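Local coordinates for protein pyruvate formate-lyase 2 (Archaeoglobus fulgidus, PDB 2F3O) that is a glycyl radical enzyme of unresolved function, related to pyruvate formate-lyase and glycerol dehydratase and probably acting as a lyase, at residues I56-S61 and L211-L216; G544-G549 and P654-V659. All blocks are in the same frame, centred on the assembly; numbering follows the deposited sequence.

Interaction 1. Residues I56-S61 and L211-L216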
ATOM      1  N   ILE A  56      -7.483 -30.330  36.987  1.00 56.46           N
ATOM      2  CA  ILE A  56      -8.383 -30.897  35.993  1.00 57.02           C
ATOM      3  C   ILE A  56      -9.140 -32.089  36.581  1.00 57.76           C
ATOM      4  O   ILE A  56      -8.661 -32.736  37.515  1.00 58.08           O
ATOM      5  CB  ILE A  56      -7.625 -31.316  34.694  1.00 56.98           C
ATOM      6  CG1 ILE A  56      -6.581 -32.401  34.949  1.00 56.57           C
ATOM      7  CG2 ILE A  56      -6.942 -30.128  34.051  1.00 57.01           C
ATOM      8  CD1 ILE A  56      -6.073 -33.040  33.677  1.00 56.44           C
ATOM      9  N   GLN A  57     -10.329 -32.367  36.061  1.00 58.49           N
ATOM     10  CA  GLN A  57     -11.076 -33.549  36.493  1.00 59.19           C
ATOM     11  C   GLN A  57     -12.032 -34.063  35.429  1.00 59.56           C
ATOM     12  O   GLN A  57     -12.661 -33.289  34.706  1.00 59.83           O
ATOM     13  CB  GLN A  57     -11.828 -33.300  37.802  1.00 59.13           C
ATOM     14  CG  GLN A  57     -12.532 -31.985  37.837  1.00 59.75           C
ATOM     15  CD  GLN A  57     -13.240 -31.754  39.138  1.00 60.45           C
ATOM     16  OE1 GLN A  57     -13.092 -30.694  39.745  1.00 61.09           O
ATOM     17  NE2 GLN A  57     -14.013 -32.747  39.589  1.00 59.36           N
ATOM     18  N   ILE A  58     -12.109 -35.383  35.329  1.00 59.95           N
ATOM     19  CA  ILE A  58     -13.065 -36.048  34.469  1.00 60.14           C
ATOM     20  C   ILE A  58     -14.259 -36.328  35.371  1.00 60.45           C
ATOM     21  O   ILE A  58     -14.071 -36.650  36.532  1.00 60.57           O
ATOM     22  CB  ILE A  58     -12.427 -37.324  33.906  1.00 60.09           C
ATOM     23  CG1 ILE A  58     -11.231 -36.933  33.031  1.00 59.96           C
ATOM     24  CG2 ILE A  58     -13.434 -38.192  33.155  1.00 60.01           C
ATOM     25  CD1 ILE A  58     -10.602 -38.077  32.286  1.00 60.01           C
ATOM     26  N   LEU A  59     -15.480 -36.146  34.880  1.00 61.02           N
ATOM     27  CA  LEU A  59     -16.646 -36.235  35.768  1.00 61.71           C
ATOM     28  C   LEU A  59     -17.453 -37.519  35.585  1.00 62.48           C
ATOM     29  O   LEU A  59     -17.128 -38.352  34.729  1.00 62.43           O
ATOM     30  CB  LEU A  59     -17.567 -35.026  35.599  1.00 61.31           C
ATOM     31  CG  LEU A  59     -16.973 -33.635  35.754  1.00 60.70           C
ATOM     32  CD1 LEU A  59     -18.092 -32.634  35.849  1.00 60.19           C
ATOM     33  CD2 LEU A  59     -16.079 -33.549  36.979  1.00 60.66           C
ATOM     34  N   ASP A  60     -18.501 -37.652  36.404  1.00 63.30           N
ATOM     35  CA  ASP A  60     -19.439 -38.783  36.348  1.00 64.12           C
ATOM     36  C   ASP A  60     -19.892 -39.150  34.935  1.00 63.73           C
ATOM     37  O   ASP A  60     -20.667 -38.422  34.310  1.00 63.89           O
ATOM     38  CB  ASP A  60     -20.683 -38.500  37.201  1.00 64.67           C
ATOM     39  CG  ASP A  60     -20.465 -38.796  38.685  1.00 67.14           C
ATOM     40  OD1 ASP A  60     -19.435 -39.448  39.025  1.00 68.85           O
ATOM     41  OD2 ASP A  60     -21.334 -38.375  39.504  1.00 68.98           O
ATOM     42  N   SER A  61     -19.361 -40.266  34.443  1.00 63.12           N
ATOM     43  CA  SER A  61     -19.838 -40.929  33.229  1.00 62.67           C
ATOM     44  C   SER A  61     -19.567 -40.151  31.941  1.00 62.06           C
ATOM     45  O   SER A  61     -20.232 -40.379  30.932  1.00 61.96           O
ATOM     46  CB  SER A  61     -21.330 -41.302  33.342  1.00 62.89           C
ATOM     47  OG  SER A  61     -21.677 -41.752  34.651  1.00 63.59           O
ATOM     48  N   LEU A 211      -2.897 -33.751  26.526  1.00 52.60           N
ATOM     49  CA  LEU A 211      -2.077 -34.798  27.142  1.00 53.48           C
ATOM     50  C   LEU A 211      -2.297 -34.989  28.646  1.00 53.90           C
ATOM     51  O   LEU A 211      -2.199 -36.110  29.136  1.00 54.07           O
ATOM     52  CB  LEU A 211      -0.594 -34.543  26.884  1.00 53.69           C
ATOM     53  CG  LEU A 211       0.032 -35.293  25.707  1.00 55.05           C
ATOM     54  CD1 LEU A 211       1.400 -34.696  25.297  1.00 56.29           C
ATOM     55  CD2 LEU A 211       0.158 -36.770  26.061  1.00 55.95           C
ATOM     56  N   ARG A 212      -2.597 -33.905  29.367  1.00 54.11           N
ATOM     57  CA  ARG A 212      -2.894 -33.986  30.798  1.00 54.09           C
ATOM     58  C   ARG A 212      -4.191 -34.726  31.037  1.00 54.66           C
ATOM     59  O   ARG A 212      -4.301 -35.477  32.001  1.00 54.91           O
ATOM     60  CB  ARG A 212      -3.022 -32.600  31.435  1.00 53.78           C
ATOM     61  CG  ARG A 212      -1.743 -31.806  31.553  1.00 52.68           C
ATOM     62  CD  ARG A 212      -1.998 -30.534  32.327  1.00 50.98           C
ATOM     63  NE  ARG A 212      -2.467 -30.842  33.668  1.00 49.91           N
ATOM     64  CZ  ARG A 212      -3.017 -29.967  34.499  1.00 49.39           C
ATOM     65  NH1 ARG A 212      -3.190 -28.713  34.127  1.00 49.59           N
ATOM     66  NH2 ARG A 212      -3.411 -30.358  35.703  1.00 49.80           N
ATOM     67  N   TYR A 213      -5.181 -34.510  30.171  1.00 55.19           N
ATOM     68  CA  TYR A 213      -6.464 -35.200  30.341  1.00 55.81           C
ATOM     69  C   TYR A 213      -6.376 -36.659  29.925  1.00 56.30           C
ATOM     70  O   TYR A 213      -7.177 -37.475  30.368  1.00 56.27           O
ATOM     71  CB  TYR A 213      -7.608 -34.512  29.588  1.00 55.48           C
ATOM     72  CG  TYR A 213      -8.317 -33.453  30.391  1.00 54.98           C
ATOM     73  CD1 TYR A 213      -8.057 -32.109  30.166  1.00 55.11           C
ATOM     74  CD2 TYR A 213      -9.241 -33.787  31.379  1.00 53.73           C
ATOM     75  CE1 TYR A 213      -8.699 -31.122  30.893  1.00 55.36           C
ATOM     76  CE2 TYR A 213      -9.888 -32.801  32.120  1.00 53.44           C
ATOM     77  CZ  TYR A 213      -9.606 -31.472  31.868  1.00 54.60           C
ATOM     78  OH  TYR A 213     -10.213 -30.454  32.565  1.00 55.14           O
ATOM     79  N   SER A 214      -5.398 -36.966  29.074  1.00 56.99           N
ATOM     80  CA  SER A 214      -5.132 -38.317  28.625  1.00 57.67           C
ATOM     81  C   SER A 214      -4.549 -39.127  29.770  1.00 58.54           C
ATOM     82  O   SER A 214      -4.870 -40.306  29.937  1.00 58.67           O
ATOM     83  CB  SER A 214      -4.151 -38.282  27.462  1.00 57.53           C
ATOM     84  OG  SER A 214      -3.706 -39.576  27.121  1.00 57.65           O
ATOM     85  N   LYS A 215      -3.714 -38.469  30.573  1.00 59.52           N
ATOM     86  CA  LYS A 215      -3.028 -39.100  31.690  1.00 60.44           C
ATOM     87  C   LYS A 215      -3.966 -39.344  32.865  1.00 61.07           C
ATOM     88  O   LYS A 215      -3.883 -40.383  33.511  1.00 61.01           O
ATOM     89  CB  LYS A 215      -1.824 -38.247  32.104  1.00 60.43           C
ATOM     90  CG  LYS A 215      -0.519 -39.020  32.381  1.00 61.84           C
ATOM     91  CD  LYS A 215      -0.246 -40.175  31.376  1.00 64.07           C
ATOM     92  CE  LYS A 215       0.158 -39.685  29.979  1.00 64.57           C
ATOM     93  NZ  LYS A 215       0.987 -38.450  30.062  1.00 63.85           N
ATOM     94  N   LEU A 216      -4.866 -38.395  33.119  1.00 62.15           N
ATOM     95  CA  LEU A 216      -5.885 -38.546  34.153  1.00 63.34           C
ATOM     96  C   LEU A 216      -6.845 -39.676  33.785  1.00 64.64           C
ATOM     97  O   LEU A 216      -7.258 -40.437  34.659  1.00 65.16           O
ATOM     98  CB  LEU A 216      -6.686 -37.252  34.336  1.00 63.07           C
ATOM     99  CG  LEU A 216      -7.147 -36.767  35.725  1.00 62.51           C
ATOM    100  CD1 LEU A 216      -8.597 -36.342  35.690  1.00 61.67           C
ATOM    101  CD2 LEU A 216      -6.957 -37.788  36.833  1.00 62.88           C
TER

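Interaction 2. Residues G544-G549 and P654-V659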
ATOM      1  N   GLY A 544     -34.054   0.938  23.060  1.00 48.37           N
ATOM      2  CA  GLY A 544     -35.127   1.908  23.284  1.00 49.20           C
ATOM      3  C   GLY A 544     -35.676   2.482  21.994  1.00 49.73           C
ATOM      4  O   GLY A 544     -36.082   3.647  21.938  1.00 49.92           O
ATOM      5  N   ILE A 545     -35.691   1.675  20.944  1.00 50.33           N
ATOM      6  CA  ILE A 545     -36.051   2.208  19.644  1.00 50.86           C
ATOM      7  C   ILE A 545     -37.534   2.420  19.549  1.00 51.53           C
ATOM      8  O   ILE A 545     -37.984   3.322  18.847  1.00 51.80           O
ATOM      9  CB  ILE A 545     -35.518   1.374  18.458  1.00 50.60           C
ATOM     10  CG1 ILE A 545     -36.032  -0.061  18.480  1.00 49.87           C
ATOM     11  CG2 ILE A 545     -34.038   1.357  18.495  1.00 50.41           C
ATOM     12  CD1 ILE A 545     -36.017  -0.700  17.110  1.00 49.46           C
ATOM     13  N   ALA A 546     -38.294   1.619  20.290  1.00 52.27           N
ATOM     14  CA  ALA A 546     -39.730   1.824  20.326  1.00 53.20           C
ATOM     15  C   ALA A 546     -40.119   2.942  21.291  1.00 53.67           C
ATOM     16  O   ALA A 546     -41.089   3.626  21.052  1.00 53.70           O
ATOM     17  CB  ALA A 546     -40.467   0.555  20.634  1.00 52.82           C
ATOM     18  N   ASP A 547     -39.349   3.150  22.352  1.00 54.59           N
ATOM     19  CA  ASP A 547     -39.634   4.254  23.269  1.00 55.66           C
ATOM     20  C   ASP A 547     -39.527   5.619  22.631  1.00 56.10           C
ATOM     21  O   ASP A 547     -40.318   6.494  22.939  1.00 56.17           O
ATOM     22  CB  ASP A 547     -38.758   4.193  24.506  1.00 55.78           C
ATOM     23  CG  ASP A 547     -39.235   3.160  25.470  1.00 57.53           C
ATOM     24  OD1 ASP A 547     -40.369   3.297  25.983  1.00 59.92           O
ATOM     25  OD2 ASP A 547     -38.501   2.184  25.673  1.00 59.05           O
ATOM     26  N   VAL A 548     -38.559   5.800  21.735  1.00 56.98           N
ATOM     27  CA  VAL A 548     -38.439   7.068  21.005  1.00 57.20           C
ATOM     28  C   VAL A 548     -39.414   7.105  19.844  1.00 57.40           C
ATOM     29  O   VAL A 548     -39.943   8.157  19.548  1.00 57.43           O
ATOM     30  CB  VAL A 548     -37.000   7.359  20.525  1.00 57.01           C
ATOM     31  CG1 VAL A 548     -36.080   7.407  21.689  1.00 56.75           C
ATOM     32  CG2 VAL A 548     -36.529   6.280  19.639  1.00 57.27           C
ATOM     33  N   GLY A 549     -39.665   5.957  19.218  1.00 57.70           N
ATOM     34  CA  GLY A 549     -40.638   5.871  18.154  1.00 58.56           C
ATOM     35  C   GLY A 549     -42.005   6.306  18.653  1.00 59.30           C
ATOM     36  O   GLY A 549     -42.636   7.186  18.071  1.00 59.36           O
ATOM     37  N   PRO A 654     -38.519   0.402  32.764  1.00 59.22           N
ATOM     38  CA  PRO A 654     -37.826  -0.294  31.678  1.00 58.77           C
ATOM     39  C   PRO A 654     -38.096   0.241  30.276  1.00 58.40           C
ATOM     40  O   PRO A 654     -39.183   0.740  29.993  1.00 58.77           O
ATOM     41  CB  PRO A 654     -38.389  -1.706  31.772  1.00 58.60           C
ATOM     42  CG  PRO A 654     -38.654  -1.884  33.181  1.00 58.85           C
ATOM     43  CD  PRO A 654     -39.169  -0.568  33.664  1.00 59.16           C
ATOM     44  N   LEU A 655     -37.097   0.128  29.411  1.00 57.75           N
ATOM     45  CA  LEU A 655     -37.246   0.483  28.020  1.00 57.07           C
ATOM     46  C   LEU A 655     -37.674  -0.758  27.250  1.00 56.85           C
ATOM     47  O   LEU A 655     -37.828  -1.820  27.836  1.00 56.66           O
ATOM     48  CB  LEU A 655     -35.932   1.039  27.475  1.00 57.14           C
ATOM     49  CG  LEU A 655     -35.376   2.321  28.105  1.00 56.41           C
ATOM     50  CD1 LEU A 655     -33.978   2.517  27.610  1.00 55.48           C
ATOM     51  CD2 LEU A 655     -36.219   3.555  27.789  1.00 55.46           C
ATOM     52  N   ASN A 656     -37.887  -0.645  25.947  1.00 56.58           N
ATOM     53  CA  ASN A 656     -38.335  -1.817  25.217  1.00 56.89           C
ATOM     54  C   ASN A 656     -37.158  -2.704  24.829  1.00 57.02           C
ATOM     55  O   ASN A 656     -36.057  -2.204  24.596  1.00 56.96           O
ATOM     56  CB  ASN A 656     -39.169  -1.433  23.998  1.00 56.86           C
ATOM     57  CG  ASN A 656     -38.342  -0.872  22.885  1.00 57.74           C
ATOM     58  OD1 ASN A 656     -37.975   0.311  22.900  1.00 58.80           O
ATOM     59  ND2 ASN A 656     -38.062  -1.703  21.881  1.00 58.02           N
ATOM     60  N   PRO A 657     -37.376  -4.031  24.783  1.00 57.10           N
ATOM     61  CA  PRO A 657     -36.258  -4.922  24.536  1.00 57.04           C
ATOM     62  C   PRO A 657     -36.089  -5.358  23.068  1.00 56.98           C
ATOM     63  O   PRO A 657     -36.946  -6.066  22.508  1.00 56.68           O
ATOM     64  CB  PRO A 657     -36.587  -6.125  25.427  1.00 57.12           C
ATOM     65  CG  PRO A 657     -38.100  -6.094  25.591  1.00 57.12           C
ATOM     66  CD  PRO A 657     -38.613  -4.796  25.007  1.00 57.04           C
ATOM     67  N   GLY A 658     -34.971  -4.950  22.468  1.00 56.60           N
ATOM     68  CA  GLY A 658     -34.648  -5.343  21.105  1.00 56.29           C
ATOM     69  C   GLY A 658     -35.579  -4.667  20.128  1.00 56.12           C
ATOM     70  O   GLY A 658     -35.832  -3.467  20.218  1.00 56.12           O
ATOM     71  N   VAL A 659     -36.118  -5.453  19.208  1.00 55.96           N
ATOM     72  CA  VAL A 659     -37.101  -4.942  18.274  1.00 55.65           C
ATOM     73  C   VAL A 659     -38.498  -5.341  18.730  1.00 55.83           C
ATOM     74  O   VAL A 659     -39.451  -5.324  17.946  1.00 56.03           O
ATOM     75  CB  VAL A 659     -36.817  -5.397  16.830  1.00 55.33           C
ATOM     76  CG1 VAL A 659     -35.539  -4.762  16.354  1.00 55.56           C
ATOM     77  CG2 VAL A 659     -36.708  -6.901  16.740  1.00 54.74           C
TER

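Interaction 1. Residues I56-S61 and L211-L216
A largely apolar contact, with no hydrogen bond across it, packs Ile56 and Ile58 of an extended loop against Arg212, Tyr213 and Leu216 of helix 190-221. The loop follows helix 39-53. Ile56 points at the helix and buries more surface than any other residue here. Its CG1 is placed by chi1 (62°), and the extended chi2 then carries CD1 over the middle of the Tyr213 ring. This is a CH-pi contact: Ile56 CD1 lies 3.9 Å from the ring centroid and 7° off the ring normal. CD1 also rests on the helix backbone, 3.4 Å from Arg212 O. Further out, Ile56 CB meets Tyr213 CZ at 3.5 Å. The CG2 branch of Ile56 covers one face of the Arg212 guanidinium, 3.7 Å from its plane and nearer its margin than its middle. Gln57 offers its backbone O to the edge of the Tyr213 ring, 3.8 Å from CE2. The Ile58 side chain runs antiparallel to those of Tyr213 and Leu216, and Ile58 CG1 lies 3.8 Å from Leu216 CD1. Gln57 OE1 accepts a hydrogen bond from Asn71 N. Tyr213 OH hydrogen-bonds Thr67 OG1, so the phenol is held at its tip as well as on its face. A leucine in place of Tyr213 would probably leave Thr67 without this partner and take away the flat surface on which Ile56 rests. Arg212 NH1 and NH2 bond the carbonyls of Leu51 and Ile54, which ties helix 190-221 to the last turn of helix 39-53 and the residue just after it. Val65 touches both Ile58 and Tyr213, and helix 227-241 packs nearby through Arg228 on Ile58 and Cys239 on Ser214.

Interaction 2. Residues G544-G549 and P654-V659
Gly544 and Asn656 bring the backbones to 5.3 Å between their CA atoms, where the first turn of helix 545-560 meets an irregular loop. Gly544 is the N-cap residue, with a positive phi; a side chain there would run into the preceding carbonyl and Leu655. Asn656 points its amide at the helix start. Its OD1 accepts from Ala546 N at 2.9 Å and from Asp547 N at 3.2 Å. Both donors stand on the same face of the amide, about 40° out of the carbonyl plane. With chi1 at 74° the Asn656 amide is folded back over its own backbone, and OD1 meets the helix N-H groups. The other end of the amide is also held, since ND2 donates to Ser660 O. Ala546 CB lies close to the amide, 3.4 Å from Asn656 CG. Asp547 answers in the other direction: its OD2 accepts from Asn656 N at 2.9 Å and is met nearly along the C-O bond. The carboxylate and amide planes are 55° apart. Leu655 lies across the same carboxylate, with CD2 3.8 Å from Asp547 CG. Ile545 CD1 packs on Val659 CG1 at 4.2 Å, the two side chains pointing the same way. The amino end of the helix dipole would be expected to favour a negative charge on Asp547 and to polarise the Asn656 carbonyl. This is helix N-terminal capping supplied from a distant loop. It joins a helix that directly follows strand 535-543 to a loop of the glycine radical family region.

In the fold
From the N terminus, the chain leaves helix 39-53 and enters the 56-61 loop. It then runs through several helices before helix 190-221 returns to this loop, where interaction 1 closes. Interaction 2 opens much later, at the end of strand 535-543, and closes when residues 654-659 come back to the start of helix 545-560. The two loops therefore follow in series and neither nest nor cross. The centres of interactions 1 and 2 are about 47 Å apart, on opposite sides of the chain's centre. Interaction 1 ties together parts of the outlying N-terminal helical region. Interaction 2 is buried and joins the pyruvate formate lyase-like family region to the glycine radical region.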